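Side-chain contact in putative transcription protein (Pseudomonas aeruginosa PAO1, PDB 4GCV), which probably acts as a DNA-binding transcriptional regulator of the HxlR family, with a putative role in sensing oxidative stress: residues L66-Y71 / L76-V81. The protein carries 2 engineered substitutions. Numbering follows the deposited sequence.
Sequences LERQPY and LRYQYV
The guanidinium of Arg-68 lies flat on one face of the Tyr-78 ring, the planes 14° apart, a cation-pi stack in which CZ stands 4.1 Å from the ring centroid, offset toward the rim. At the edge of the same ring, CD1 of Tyr-78 comes within 3.6 Å of the Pro-70 backbone N. This is the antiparallel beta hairpin, or wing, of a winged helix-turn-helix domain, the fold of HxlR-type regulators, in which the wing commonly lies near DNA. Arg-68 reaches the stack by a bend at chi3; its CG touches Tyr-78 CB and, obliquely at 3.6 Å, Tyr-80 CE2, the arginine stem running beside Tyr-80 and pointing the same way. A phosphate ion, probably from the crystallisation liquor, lies near its NE, a long and weak contact. Arg-68 and Tyr-80 share one face of the sheet. Leu-66 and Tyr-80 pack on Leu-57, joining the hairpin to helix 50-62, and Leu-66 also touches Met-29 and Ala-32 of helix 23-33. Glu-67, Gln-69, Gln-79 and Val-81 share the other face. There the amide of Gln-69 spans its neighbours: NE2 rests against Val-81 CG1, while OE1 takes a weak, bent bond from Gln-79 NE2, the amide planes 57° apart. Backbone bonds run both ways in the pairs Glu-67/Val-81 and Gln-69/Gln-79, and a weak bond from Tyr-71 N to Arg-77 O follows toward the turn. With CG of Tyr-71 anti to its own N (chi1 -180°), the ring swings to Gln-79, whose OE1 sits near the ring plane at the edge, 3.3 Å from Tyr-71 CD1.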
loop_
_atom_site.group_PDB
_atom_site.type_symbol
_atom_site.label_atom_id
_atom_site.label_comp_id
_atom_site.label_asym_id
_atom_site.label_seq_id
_atom_site.Cartn_x
_atom_site.Cartn_y
_atom_site.Cartn_z
ATOM N N LEU B 66 8.982 11.622 -3.132
ATOM C CA LEU B 66 9.074 12.840 -3.936
ATOM C C LEU B 66 10.395 13.470 -3.605
ATOM O O LEU B 66 10.942 13.210 -2.550
ATOM C CB LEU B 66 7.940 13.839 -3.583
ATOM C CG LEU B 66 6.502 13.507 -3.958
ATOM C CD1 LEU B 66 5.675 14.456 -3.206
ATOM C CD2 LEU B 66 6.232 13.660 -5.462
ATOM N N GLU B 67 10.914 14.287 -4.503
ATOM C CA GLU B 67 12.095 15.071 -4.184
ATOM C C GLU B 67 11.781 16.533 -4.469
ATOM O O GLU B 67 11.016 16.845 -5.369
ATOM C CB GLU B 67 13.342 14.574 -4.947
ATOM C CG GLU B 67 13.227 14.748 -6.443
ATOM C CD GLU B 67 14.511 14.463 -7.203
ATOM O OE1 GLU B 67 14.724 15.133 -8.258
ATOM O OE2 GLU B 67 15.297 13.588 -6.751
ATOM N N ARG B 68 12.314 17.413 -3.649
ATOM C CA ARG B 68 12.094 18.837 -3.769
ATOM C C ARG B 68 13.178 19.355 -4.679
ATOM O O ARG B 68 14.334 18.903 -4.607
ATOM C CB ARG B 68 12.287 19.462 -2.404
ATOM C CG ARG B 68 11.199 20.382 -1.950
ATOM C CD ARG B 68 11.146 20.541 -0.424
ATOM N NE ARG B 68 12.411 20.949 0.138
ATOM C CZ ARG B 68 12.544 21.816 1.140
ATOM N NH1 ARG B 68 11.467 22.378 1.678
ATOM N NH2 ARG B 68 13.755 22.145 1.607
ATOM N N GLN B 69 12.837 20.297 -5.542
ATOM C CA GLN B 69 13.835 20.886 -6.394
ATOM C C GLN B 69 13.528 22.352 -6.593
ATOM O O GLN B 69 12.361 22.703 -6.733
ATOM C CB GLN B 69 14.019 20.102 -7.694
ATOM C CG GLN B 69 12.898 20.166 -8.694
ATOM C CD GLN B 69 13.153 19.308 -9.952
ATOM O OE1 GLN B 69 12.964 19.784 -11.079
ATOM N NE2 GLN B 69 13.559 18.043 -9.759
ATOM N N PRO B 70 14.573 23.226 -6.538
ATOM C CA PRO B 70 14.409 24.676 -6.663
ATOM C C PRO B 70 13.520 25.052 -7.840
ATOM O O PRO B 70 13.446 24.336 -8.841
ATOM C CB PRO B 70 15.833 25.184 -6.900
ATOM C CG PRO B 70 16.681 24.226 -6.206
ATOM C CD PRO B 70 15.978 22.865 -6.284
ATOM N N TYR B 71 12.828 26.171 -7.703
ATOM C CA TYR B 71 11.907 26.593 -8.737
ATOM C C TYR B 71 12.058 28.048 -9.024
ATOM O O TYR B 71 11.836 28.447 -10.159
ATOM C CB TYR B 71 10.455 26.291 -8.366
ATOM C CG TYR B 71 9.480 26.720 -9.439
ATOM C CD1 TYR B 71 9.202 25.893 -10.540
ATOM C CD2 TYR B 71 8.856 27.962 -9.369
ATOM C CE1 TYR B 71 8.311 26.295 -11.538
ATOM C CE2 TYR B 71 7.967 28.379 -10.342
ATOM C CZ TYR B 71 7.693 27.551 -11.423
ATOM O OH TYR B 71 6.808 28.009 -12.378
ATOM N N LEU B 76 12.403 32.099 -2.521
ATOM C CA LEU B 76 12.830 30.763 -2.922
ATOM C C LEU B 76 11.677 29.797 -2.714
ATOM O O LEU B 76 11.169 29.635 -1.606
ATOM C CB LEU B 76 14.056 30.338 -2.104
ATOM C CG LEU B 76 14.768 28.975 -2.161
ATOM C CD1 LEU B 76 13.826 27.862 -1.826
ATOM C CD2 LEU B 76 15.514 28.692 -3.477
ATOM N N ARG B 77 11.250 29.176 -3.799
ATOM C CA ARG B 77 10.155 28.247 -3.738
ATOM C C ARG B 77 10.618 26.915 -4.338
ATOM O O ARG B 77 11.605 26.880 -5.075
ATOM C CB ARG B 77 8.958 28.832 -4.487
ATOM C CG ARG B 77 8.400 30.154 -3.892
ATOM C CD ARG B 77 7.367 29.905 -2.752
ATOM N NE ARG B 77 6.027 29.537 -3.251
ATOM C CZ ARG B 77 5.005 30.390 -3.386
ATOM N NH1 ARG B 77 5.156 31.668 -3.046
ATOM N NH2 ARG B 77 3.831 29.971 -3.862
ATOM N N TYR B 78 9.920 25.825 -4.002
ATOM C CA TYR B 78 10.272 24.509 -4.529
ATOM C C TYR B 78 9.101 23.899 -5.268
ATOM O O TYR B 78 7.947 24.159 -4.929
ATOM C CB TYR B 78 10.711 23.555 -3.417
ATOM C CG TYR B 78 11.967 23.963 -2.680
ATOM C CD1 TYR B 78 13.238 23.687 -3.204
ATOM C CD2 TYR B 78 11.888 24.611 -1.444
ATOM C CE1 TYR B 78 14.387 24.071 -2.528
ATOM C CE2 TYR B 78 13.025 24.995 -0.757
ATOM C CZ TYR B 78 14.277 24.729 -1.307
ATOM O OH TYR B 78 15.407 25.129 -0.631
ATOM N N GLN B 79 9.407 23.087 -6.276
ATOM C CA GLN B 79 8.464 22.139 -6.854
ATOM C C GLN B 79 8.800 20.731 -6.346
ATOM O O GLN B 79 9.918 20.503 -5.819
ATOM C CB GLN B 79 8.558 22.133 -8.370
ATOM C CG GLN B 79 9.980 21.898 -8.913
ATOM C CD GLN B 79 10.093 22.223 -10.410
ATOM O OE1 GLN B 79 9.118 22.662 -11.035
ATOM N NE2 GLN B 79 11.285 22.003 -10.989
ATOM N N TYR B 80 7.858 19.802 -6.553
ATOM C CA TYR B 80 7.928 18.458 -5.989
ATOM C C TYR B 80 7.743 17.471 -7.100
ATOM O O TYR B 80 6.693 17.423 -7.736
ATOM C CB TYR B 80 6.813 18.255 -4.930
ATOM C CG TYR B 80 6.923 19.235 -3.815
ATOM C CD1 TYR B 80 6.495 20.540 -3.975
ATOM C CD2 TYR B 80 7.516 18.890 -2.631
ATOM C CE1 TYR B 80 6.649 21.477 -2.952
ATOM C CE2 TYR B 80 7.652 19.806 -1.592
ATOM C CZ TYR B 80 7.214 21.085 -1.761
ATOM O OH TYR B 80 7.374 22.005 -0.767
ATOM N N VAL B 81 8.738 16.655 -7.340
ATOM C CA VAL B 81 8.687 15.822 -8.501
ATOM C C VAL B 81 8.872 14.390 -8.048
ATOM O O VAL B 81 9.660 14.144 -7.135
ATOM C CB VAL B 81 9.776 16.251 -9.552
ATOM C CG1 VAL B 81 10.108 17.695 -9.406
ATOM C CG2 VAL B 81 10.987 15.457 -9.409
#